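Long-range contacts in CRISPR-associated endonuclease Cas9 (Campylobacter jejuni subsp. jejuni serotype O:2, PDB 5X2G), which uses guide RNA to find foreign DNA in CRISPR immunity and cuts its two strands with separate RuvC-like and HNH nuclease domains: residues 744-749 with 808-813; 554-559 with 619-624; 209-214 with 227-232. All coordinates share one frame; numbering follows the deposited sequence.

The three contacts follow one another along the chain and never touch. Interactions 1 and 2 lie on one side of the molecule, their centres about 24 Å apart, whereas the centre of interaction 3 is more than 70 Å from either. Each joins different elements: adjacent strands in interaction 1, a turn leading into one helix and the end region of another in interaction 2, two antiparallel helices in interaction 3. Only interaction 1 has hydrogen bonds across its segments, and it is partly buried, with one largely apolar face and one mixed. Interaction 2 is buried and purely aliphatic. Interaction 3, also buried, rests on phenylalanine rings and a glutamate stacked on one of them.

Interaction 1 of 3, residues 744-749 with 808-813; sequences LILIQT and LKVFEK
Ile745 and Ile747 press on Phe811 from the neighbouring antiparallel strand, the two short strands running at 175° to each other. Ile747 CG2 lies 3.8 Å from Phe811 CD1, and Ile745 CD1 comes within 3.9 Å of Phe811 CE1; both methyls meet the ring obliquely. Ile747 has CG1 wedged between its backbone N and carbonyl carbon (chi1 59°), which turns CG2 beside the N and against the ring. Phe737 and Phe695 stack edge-to-face with Phe811.

The backbone pairing is equally close. Leu746 N donates to Glu812 O at 2.8 Å, and Glu812 N answers to Leu746 O at 3.0 Å. Gln748 N reaches Val810 O at 3.0 Å. Gln748 O takes Lys809 N at 2.8 Å through a bent bond (133° at the hydrogen) and Val810 N more weakly: a classic beta bulge.

The other face is mixed. It is tight where Leu746 CD2 packs 4.1 Å from Val810 CG1 and buried Gln748 sets OE1 3.6 Å from Val810 CG2, its NE2 held by Met752 O. It loosens toward solvent at exposed Lys809 and partly exposed Glu812. The strands are interior neighbours in a six-stranded antiparallel sheet of the PI-CTD region, 744-748 also pairing with 756-764 and 810-816 with edge strand 822-824. The chemistry implies that backbone bonds set the register, while buried Ile745, Ile747 and Phe811 add apolar contact on one face.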
loop_
_atom_site.group_PDB
_atom_site.type_symbol
_atom_site.label_atom_id
_atom_site.label_comp_id
_atom_site.label_asym_id
_atom_site.label_seq_id
_atom_site.Cartn_x
_atom_site.Cartn_y
_atom_site.Cartn_z
ATOM N N LEU A 744 22.937 -3.912 -17.213
ATOM C CA LEU A 744 24.390 -4.025 -17.222
ATOM C C LEU A 744 24.921 -3.707 -18.612
ATOM O O LEU A 744 24.445 -4.263 -19.608
ATOM C CB LEU A 744 24.835 -5.423 -16.801
ATOM C CG LEU A 744 26.356 -5.559 -16.681
ATOM C CD1 LEU A 744 26.870 -4.765 -15.484
ATOM C CD2 LEU A 744 26.786 -7.014 -16.599
ATOM N N ILE A 745 25.908 -2.811 -18.679
ATOM C CA ILE A 745 26.509 -2.419 -19.944
ATOM C C ILE A 745 28.026 -2.457 -19.826
ATOM O O ILE A 745 28.600 -2.333 -18.741
ATOM C CB ILE A 745 26.055 -1.019 -20.410
ATOM C CG1 ILE A 745 26.493 0.048 -19.405
ATOM C CG2 ILE A 745 24.553 -0.989 -20.620
ATOM C CD1 ILE A 745 26.037 1.445 -19.758
ATOM N N LEU A 746 28.669 -2.634 -20.975
ATOM C CA LEU A 746 30.115 -2.555 -21.113
ATOM C C LEU A 746 30.422 -1.312 -21.935
ATOM O O LEU A 746 30.036 -1.232 -23.108
ATOM C CB LEU A 746 30.668 -3.810 -21.789
ATOM C CG LEU A 746 32.184 -3.909 -21.950
ATOM C CD1 LEU A 746 32.840 -4.246 -20.621
ATOM C CD2 LEU A 746 32.540 -4.938 -23.008
ATOM N N ILE A 747 31.098 -0.339 -21.323
ATOM C CA ILE A 747 31.390 0.922 -21.990
ATOM C C ILE A 747 32.885 1.193 -21.938
ATOM O O ILE A 747 33.605 0.715 -21.057
ATOM C CB ILE A 747 30.619 2.116 -21.386
ATOM C CG1 ILE A 747 30.956 2.286 -19.905
ATOM C CG2 ILE A 747 29.124 1.956 -21.596
ATOM C CD1 ILE A 747 30.380 3.546 -19.298
ATOM N N GLN A 748 33.342 1.981 -22.906
ATOM C CA GLN A 748 34.714 2.468 -22.929
ATOM C C GLN A 748 34.707 3.845 -23.571
ATOM O O GLN A 748 34.350 3.977 -24.745
ATOM C CB GLN A 748 35.637 1.519 -23.698
ATOM C CG GLN A 748 37.087 1.990 -23.741
ATOM C CD GLN A 748 37.993 1.043 -24.498
ATOM O OE1 GLN A 748 37.601 -0.073 -24.838
ATOM N NE2 GLN A 748 39.215 1.486 -24.771
ATOM N N THR A 749 35.075 4.862 -22.800
ATOM C CA THR A 749 35.242 6.191 -23.363
ATOM C C THR A 749 36.591 6.285 -24.072
ATOM O O THR A 749 37.432 5.384 -23.986
ATOM C CB THR A 749 35.129 7.258 -22.276
ATOM O OG1 THR A 749 36.314 7.252 -21.472
ATOM C CG2 THR A 749 33.925 6.980 -21.387
ATOM N N LEU A 808 31.269 7.077 -27.868
ATOM C CA LEU A 808 31.745 5.980 -27.037
ATOM C C LEU A 808 32.474 4.947 -27.890
ATOM O O LEU A 808 32.019 4.576 -28.974
ATOM C CB LEU A 808 30.584 5.323 -26.291
ATOM C CG LEU A 808 30.089 5.973 -24.995
ATOM C CD1 LEU A 808 28.821 5.289 -24.511
ATOM C CD2 LEU A 808 31.154 5.927 -23.910
ATOM N N LYS A 809 33.625 4.493 -27.392
ATOM C CA LYS A 809 34.412 3.493 -28.106
ATOM C C LYS A 809 33.712 2.140 -28.090
ATOM O O LYS A 809 33.586 1.478 -29.128
ATOM C CB LYS A 809 35.799 3.390 -27.473
ATOM C CG LYS A 809 36.964 3.414 -28.437
ATOM C CD LYS A 809 38.204 3.923 -27.719
ATOM C CE LYS A 809 39.467 3.689 -28.528
ATOM N NZ LYS A 809 40.627 4.415 -27.937
ATOM N N VAL A 810 33.257 1.713 -26.916
ATOM C CA VAL A 810 32.524 0.467 -26.745
ATOM C C VAL A 810 31.232 0.785 -26.009
ATOM O O VAL A 810 31.232 1.565 -25.049
ATOM C CB VAL A 810 33.353 -0.583 -25.972
ATOM C CG1 VAL A 810 32.533 -1.840 -25.714
ATOM C CG2 VAL A 810 34.632 -0.919 -26.733
ATOM N N PHE A 811 30.126 0.201 -26.474
ATOM C CA PHE A 811 28.814 0.396 -25.848
ATOM C C PHE A 811 27.996 -0.861 -26.155
ATOM O O PHE A 811 27.347 -0.955 -27.199
ATOM C CB PHE A 811 28.133 1.660 -26.356
ATOM C CG PHE A 811 26.952 2.103 -25.523
ATOM C CD1 PHE A 811 26.588 1.419 -24.372
ATOM C CD2 PHE A 811 26.199 3.205 -25.905
ATOM C CE1 PHE A 811 25.502 1.829 -23.616
ATOM C CE2 PHE A 811 25.113 3.620 -25.154
ATOM C CZ PHE A 811 24.764 2.930 -24.007
ATOM N N GLU A 812 28.046 -1.824 -25.236
ATOM C CA GLU A 812 27.383 -3.106 -25.411
ATOM C C GLU A 812 26.528 -3.415 -24.191
ATOM O O GLU A 812 26.790 -2.936 -23.085
ATOM C CB GLU A 812 28.393 -4.238 -25.632
ATOM C CG GLU A 812 29.539 -3.880 -26.554
ATOM C CD GLU A 812 30.024 -5.068 -27.349
ATOM O OE1 GLU A 812 29.442 -5.339 -28.422
ATOM O OE2 GLU A 812 30.977 -5.739 -26.898
ATOM N N LYS A 813 25.503 -4.233 -24.403
ATOM C CA LYS A 813 24.595 -4.633 -23.338
ATOM C C LYS A 813 24.909 -6.053 -22.885
ATOM O O LYS A 813 25.207 -6.928 -23.702
ATOM C CB LYS A 813 23.136 -4.544 -23.792
ATOM C CG LYS A 813 22.141 -4.794 -22.669
ATOM C CD LYS A 813 20.702 -4.792 -23.165
ATOM C CE LYS A 813 19.731 -4.933 -22.003
ATOM N NZ LYS A 813 18.320 -5.079 -22.460
#

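Interaction 2 of 3, residues 554-559 with 619-624; sequences NHLHHA and DKIDEI
Leu556 and Ala559, in the turn leading into helix 557-566 and in its first turn, make a surface of one large and one small bump against Ile621 and Ile624. The small bump is the methyl of Ala559, which fits the notch between the ends of the two isoleucines. Its CB is 3.5 Å from Ile624 CD1 and 4.0 Å from Ile621 CD1. Ile624 reaches that far because its chain is extended (chi2 177°), whereas Ile621 is kinked at the same bond (chi2 -61°).

The larger bump is the forked end of Leu556, which straddles Ile621 O, both CD1 and CD2 lying 4.1 Å from that oxygen. CD2 is turned to the branch methyl of Ile624, 3.7 Å from its CG2. CD1 lies more loosely toward Ile621, 4.2 Å from CG2 of that residue. Leu556 and the isoleucines run alongside one another, pointing opposite ways. The backbone bond of Ile624 N to Ile621 O, 3.1 Å, ties the two isoleucines together on the side of Leu556. Cys33 and Val35 of strand 29-37 cover the same cluster, and Val626 touches Leu556.

The backbone of Leu556 is held by a capping bond: its N donates to Asn554 OD1 at 3.0 Å, in the carbonyl plane on a lone pair. His557 ND1 spans the type I turn from Asn554 to His557 with an almost straight bond to Asn554 O. The next residue, His558, is a predicted magnesium ligand, and the side chain of Ala559 lies about 8 Å from that of Asp14, the predicted catalytic residue. A helix that brings a metal ligand to the central mixed sheet, packed beside the edge strand 29-37, is consistent with the RNase H fold of RuvC-like nucleases.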
loop_
_atom_site.group_PDB
_atom_site.type_symbol
_atom_site.label_atom_id
_atom_site.label_comp_id
_atom_site.label_asym_id
_atom_site.label_seq_id
_atom_site.Cartn_x
_atom_site.Cartn_y
_atom_site.Cartn_z
ATOM N N ASN A 554 30.291 -1.044 1.402
ATOM C CA ASN A 554 29.939 -1.487 0.058
ATOM C C ASN A 554 29.033 -2.711 0.142
ATOM O O ASN A 554 28.733 -3.222 1.225
ATOM C CB ASN A 554 31.191 -1.777 -0.780
ATOM C CG ASN A 554 32.085 -2.823 -0.152
ATOM O OD1 ASN A 554 31.785 -4.016 -0.188
ATOM N ND2 ASN A 554 33.201 -2.382 0.418
ATOM N N HIS A 555 28.601 -3.188 -1.029
ATOM C CA HIS A 555 27.589 -4.238 -1.097
ATOM C C HIS A 555 28.116 -5.603 -0.673
ATOM O O HIS A 555 27.316 -6.477 -0.321
ATOM C CB HIS A 555 27.024 -4.336 -2.517
ATOM C CG HIS A 555 26.343 -3.088 -2.990
ATOM N ND1 HIS A 555 25.184 -2.609 -2.419
ATOM C CD2 HIS A 555 26.650 -2.230 -3.992
ATOM C CE1 HIS A 555 24.811 -1.505 -3.042
ATOM N NE2 HIS A 555 25.683 -1.254 -4.001
ATOM N N LEU A 556 29.434 -5.806 -0.693
ATOM C CA LEU A 556 29.994 -7.136 -0.488
ATOM C C LEU A 556 29.851 -7.646 0.941
ATOM O O LEU A 556 30.065 -8.841 1.170
ATOM C CB LEU A 556 31.470 -7.148 -0.888
ATOM C CG LEU A 556 31.781 -6.845 -2.355
ATOM C CD1 LEU A 556 33.286 -6.795 -2.587
ATOM C CD2 LEU A 556 31.132 -7.877 -3.263
ATOM N N HIS A 557 29.497 -6.790 1.905
ATOM C CA HIS A 557 29.437 -7.244 3.291
ATOM C C HIS A 557 28.238 -8.141 3.558
ATOM O O HIS A 557 28.239 -8.870 4.555
ATOM C CB HIS A 557 29.415 -6.053 4.253
ATOM C CG HIS A 557 28.045 -5.535 4.555
ATOM N ND1 HIS A 557 27.434 -4.559 3.797
ATOM C CD2 HIS A 557 27.172 -5.844 5.543
ATOM C CE1 HIS A 557 26.241 -4.294 4.302
ATOM N NE2 HIS A 557 26.058 -5.062 5.360
ATOM N N HIS A 558 27.215 -8.103 2.704
ATOM C CA HIS A 558 26.110 -9.037 2.858
ATOM C C HIS A 558 26.524 -10.464 2.534
ATOM O O HIS A 558 25.867 -11.407 2.990
ATOM C CB HIS A 558 24.934 -8.613 1.978
ATOM C CG HIS A 558 24.426 -7.237 2.273
ATOM N ND1 HIS A 558 23.600 -6.964 3.342
ATOM C CD2 HIS A 558 24.633 -6.056 1.644
ATOM C CE1 HIS A 558 23.318 -5.674 3.356
ATOM N NE2 HIS A 558 23.932 -5.101 2.336
ATOM N N ALA A 559 27.600 -10.643 1.768
ATOM C CA ALA A 559 28.078 -11.985 1.465
ATOM C C ALA A 559 28.985 -12.525 2.563
ATOM O O ALA A 559 28.908 -13.711 2.899
ATOM C CB ALA A 559 28.811 -11.994 0.126
ATOM N N ASP A 619 39.376 -14.325 -1.118
ATOM C CA ASP A 619 39.577 -14.530 -2.549
ATOM C C ASP A 619 38.259 -14.796 -3.261
ATOM O O ASP A 619 38.089 -14.406 -4.423
ATOM C CB ASP A 619 40.553 -15.683 -2.792
ATOM C CG ASP A 619 41.982 -15.331 -2.421
ATOM O OD1 ASP A 619 42.207 -14.223 -1.891
ATOM O OD2 ASP A 619 42.881 -16.164 -2.662
ATOM N N LYS A 620 37.316 -15.454 -2.586
ATOM C CA LYS A 620 36.000 -15.674 -3.173
ATOM C C LYS A 620 35.116 -14.436 -3.069
ATOM O O LYS A 620 34.216 -14.253 -3.896
ATOM C CB LYS A 620 35.315 -16.865 -2.500
ATOM C CG LYS A 620 34.833 -17.936 -3.467
ATOM C CD LYS A 620 35.929 -18.943 -3.773
ATOM C CE LYS A 620 35.444 -20.007 -4.747
ATOM N NZ LYS A 620 36.411 -21.133 -4.877
ATOM N N ILE A 621 35.350 -13.583 -2.068
ATOM C CA ILE A 621 34.590 -12.343 -1.956
ATOM C C ILE A 621 34.954 -11.390 -3.088
ATOM O O ILE A 621 34.086 -10.716 -3.657
ATOM C CB ILE A 621 34.815 -11.699 -0.576
ATOM C CG1 ILE A 621 34.230 -12.582 0.528
ATOM C CG2 ILE A 621 34.201 -10.307 -0.522
ATOM C CD1 ILE A 621 32.735 -12.791 0.414
ATOM N N ASP A 622 36.241 -11.324 -3.441
ATOM C CA ASP A 622 36.669 -10.461 -4.534
ATOM C C ASP A 622 36.189 -10.961 -5.890
ATOM O O ASP A 622 36.106 -10.168 -6.833
ATOM C CB ASP A 622 38.193 -10.331 -4.536
ATOM C CG ASP A 622 38.727 -9.739 -3.246
ATOM O OD1 ASP A 622 37.935 -9.586 -2.292
ATOM O OD2 ASP A 622 39.934 -9.425 -3.187
ATOM N N GLU A 623 35.876 -12.254 -6.011
ATOM C CA GLU A 623 35.305 -12.781 -7.245
ATOM C C GLU A 623 33.842 -12.401 -7.427
ATOM O O GLU A 623 33.300 -12.601 -8.520
ATOM C CB GLU A 623 35.432 -14.305 -7.283
ATOM C CG GLU A 623 36.802 -14.815 -7.690
ATOM C CD GLU A 623 36.805 -16.310 -7.951
ATOM O OE1 GLU A 623 35.933 -17.013 -7.398
ATOM O OE2 GLU A 623 37.675 -16.778 -8.717
ATOM N N ILE A 624 33.197 -11.862 -6.394
ATOM C CA ILE A 624 31.767 -11.597 -6.457
ATOM C C ILE A 624 31.493 -10.465 -7.435
ATOM O O ILE A 624 32.103 -9.391 -7.354
ATOM C CB ILE A 624 31.218 -11.256 -5.064
ATOM C CG1 ILE A 624 31.326 -12.461 -4.136
ATOM C CG2 ILE A 624 29.775 -10.771 -5.160
ATOM C CD1 ILE A 624 30.868 -12.170 -2.736
#

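Interaction 3 of 3, residues 209-214 with 227-232; sequences ELKLIF and KFEEEV
Leu210 is the first residue of 209-214 to meet the partner helix, and it does so lightly: its side chain crosses that of Val232 at about a right angle, CD2 lying 4.2 Å from Val232 CG1. Leu233 and Phe237 also touch this leucine. Lys211 follows, contributing only the root of its chain. Its CG is 4.2 Å from Glu229 OE1, while the end of the lysine leads away, so the pair makes no salt bridge.

Helices 203-219 and 228-236 form an antiparallel helical hairpin, their short axes at 166° and 11.4 Å apart at closest approach. Helix 121-133 packs against both, through Phe124 on Phe214 and Ile128 on Val232. The hairpin is consistent with the largely helical recognition lobe of Cas9, and the nearest nucleic acid atom is about 7 Å away.

Phe214, one turn beyond Leu210, carries most of the contact. Glu229, with CG anti to its backbone N and the chain extended beyond, passes over one face of the ring. Glu229 CG sits almost on the ring normal, 3.8 Å from the centroid of Phe214. The carboxylate continues the stack, its plane only 16° from that of the ring, and Glu229 OE2 comes to 3.3 Å from Phe214 CB. A salt bridge from Arg218 to that oxygen anchors the charge and probably eases the cost of placing it over the CB–CG end of the ring face. At the rim of Phe214, Phe228 approaches with its plane turned by 70°: the rings meet rim to rim, Phe228 CE2 being 3.6 Å from Phe214 CZ. Val232 CG1 touches another part of the same edge, 4.1 Å from Phe214 CE2, while Phe224 and Phe124 add edge-to-face stacks from outside the pair.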
loop_
_atom_site.group_PDB
_atom_site.type_symbol
_atom_site.label_atom_id
_atom_site.label_comp_id
_atom_site.label_asym_id
_atom_site.label_seq_id
_atom_site.Cartn_x
_atom_site.Cartn_y
_atom_site.Cartn_z
ATOM N N GLU A 209 -28.751 23.315 7.456
ATOM C CA GLU A 209 -28.935 24.579 6.750
ATOM C C GLU A 209 -29.782 24.390 5.498
ATOM O O GLU A 209 -30.707 25.169 5.238
ATOM C CB GLU A 209 -27.585 25.198 6.387
ATOM C CG GLU A 209 -27.730 26.398 5.458
ATOM C CD GLU A 209 -26.418 27.088 5.151
ATOM O OE1 GLU A 209 -26.413 27.993 4.290
ATOM O OE2 GLU A 209 -25.393 26.728 5.767
ATOM N N LEU A 210 -29.477 23.360 4.706
ATOM C CA LEU A 210 -30.240 23.126 3.484
ATOM C C LEU A 210 -31.689 22.780 3.800
ATOM O O LEU A 210 -32.608 23.214 3.094
ATOM C CB LEU A 210 -29.583 22.021 2.656
ATOM C CG LEU A 210 -30.189 21.766 1.274
ATOM C CD1 LEU A 210 -30.341 23.069 0.504
ATOM C CD2 LEU A 210 -29.335 20.779 0.495
ATOM N N LYS A 211 -31.916 22.002 4.861
ATOM C CA LYS A 211 -33.284 21.743 5.302
ATOM C C LYS A 211 -33.947 23.019 5.803
ATOM O O LYS A 211 -35.126 23.266 5.521
ATOM C CB LYS A 211 -33.292 20.664 6.386
ATOM C CG LYS A 211 -33.642 19.283 5.866
ATOM C CD LYS A 211 -32.805 18.193 6.513
ATOM C CE LYS A 211 -33.108 18.055 7.993
ATOM N NZ LYS A 211 -32.480 16.828 8.561
ATOM N N LEU A 212 -33.203 23.846 6.539
ATOM C CA LEU A 212 -33.744 25.118 7.003
ATOM C C LEU A 212 -34.035 26.051 5.834
ATOM O O LEU A 212 -35.032 26.781 5.850
ATOM C CB LEU A 212 -32.773 25.762 7.993
ATOM C CG LEU A 212 -33.265 26.888 8.906
ATOM C CD1 LEU A 212 -32.482 26.886 10.209
ATOM C CD2 LEU A 212 -33.132 28.236 8.230
ATOM N N ILE A 213 -33.181 26.037 4.808
ATOM C CA ILE A 213 -33.409 26.887 3.642
ATOM C C ILE A 213 -34.667 26.455 2.903
ATOM O O ILE A 213 -35.461 27.292 2.458
ATOM C CB ILE A 213 -32.175 26.875 2.719
ATOM C CG1 ILE A 213 -31.043 27.699 3.334
ATOM C CG2 ILE A 213 -32.527 27.403 1.339
ATOM C CD1 ILE A 213 -29.772 27.698 2.513
ATOM N N PHE A 214 -34.878 25.143 2.764
ATOM C CA PHE A 214 -36.090 24.648 2.117
ATOM C C PHE A 214 -37.335 25.077 2.883
ATOM O O PHE A 214 -38.308 25.558 2.292
ATOM C CB PHE A 214 -36.037 23.125 1.993
ATOM C CG PHE A 214 -35.504 22.640 0.679
ATOM C CD1 PHE A 214 -36.234 22.814 -0.485
ATOM C CD2 PHE A 214 -34.277 21.998 0.606
ATOM C CE1 PHE A 214 -35.749 22.367 -1.699
ATOM C CE2 PHE A 214 -33.785 21.548 -0.605
ATOM C CZ PHE A 214 -34.523 21.732 -1.759
ATOM N N LYS A 227 -41.338 15.229 -4.230
ATOM C CA LYS A 227 -40.138 14.444 -3.974
ATOM C C LYS A 227 -38.851 15.199 -4.279
ATOM O O LYS A 227 -37.771 14.602 -4.222
ATOM C CB LYS A 227 -40.181 13.143 -4.782
ATOM N N PHE A 228 -38.932 16.492 -4.597
ATOM C CA PHE A 228 -37.731 17.239 -4.957
ATOM C C PHE A 228 -36.816 17.432 -3.754
ATOM O O PHE A 228 -35.617 17.136 -3.821
ATOM C CB PHE A 228 -38.107 18.588 -5.567
ATOM C CG PHE A 228 -36.930 19.488 -5.816
ATOM C CD1 PHE A 228 -36.060 19.240 -6.865
ATOM C CD2 PHE A 228 -36.694 20.584 -5.001
ATOM C CE1 PHE A 228 -34.977 20.066 -7.098
ATOM C CE2 PHE A 228 -35.612 21.415 -5.227
ATOM C CZ PHE A 228 -34.752 21.157 -6.277
ATOM N N GLU A 229 -37.359 17.937 -2.641
ATOM C CA GLU A 229 -36.534 18.126 -1.453
ATOM C C GLU A 229 -35.988 16.799 -0.947
ATOM O O GLU A 229 -34.829 16.717 -0.522
ATOM C CB GLU A 229 -37.327 18.831 -0.351
ATOM C CG GLU A 229 -36.522 19.015 0.932
ATOM C CD GLU A 229 -37.203 19.916 1.938
ATOM O OE1 GLU A 229 -36.813 19.889 3.125
ATOM O OE2 GLU A 229 -38.124 20.657 1.541
ATOM N N GLU A 230 -36.804 15.744 -0.993
ATOM C CA GLU A 230 -36.341 14.430 -0.559
ATOM C C GLU A 230 -35.162 13.953 -1.401
ATOM O O GLU A 230 -34.181 13.424 -0.866
ATOM C CB GLU A 230 -37.489 13.424 -0.618
ATOM N N GLU A 231 -35.236 14.141 -2.720
ATOM C CA GLU A 231 -34.164 13.669 -3.590
ATOM C C GLU A 231 -32.924 14.550 -3.479
ATOM O O GLU A 231 -31.799 14.041 -3.461
ATOM C CB GLU A 231 -34.650 13.601 -5.037
ATOM C CG GLU A 231 -35.544 12.410 -5.326
ATOM C CD GLU A 231 -35.883 12.277 -6.796
ATOM O OE1 GLU A 231 -35.811 13.292 -7.519
ATOM O OE2 GLU A 231 -36.216 11.154 -7.230
ATOM N N VAL A 232 -33.107 15.870 -3.405
ATOM C CA VAL A 232 -31.963 16.769 -3.266
ATOM C C VAL A 232 -31.203 16.470 -1.980
ATOM O O VAL A 232 -29.966 16.451 -1.962
ATOM C CB VAL A 232 -32.423 18.238 -3.329
ATOM C CG1 VAL A 232 -31.325 19.167 -2.833
ATOM C CG2 VAL A 232 -32.818 18.604 -4.747
#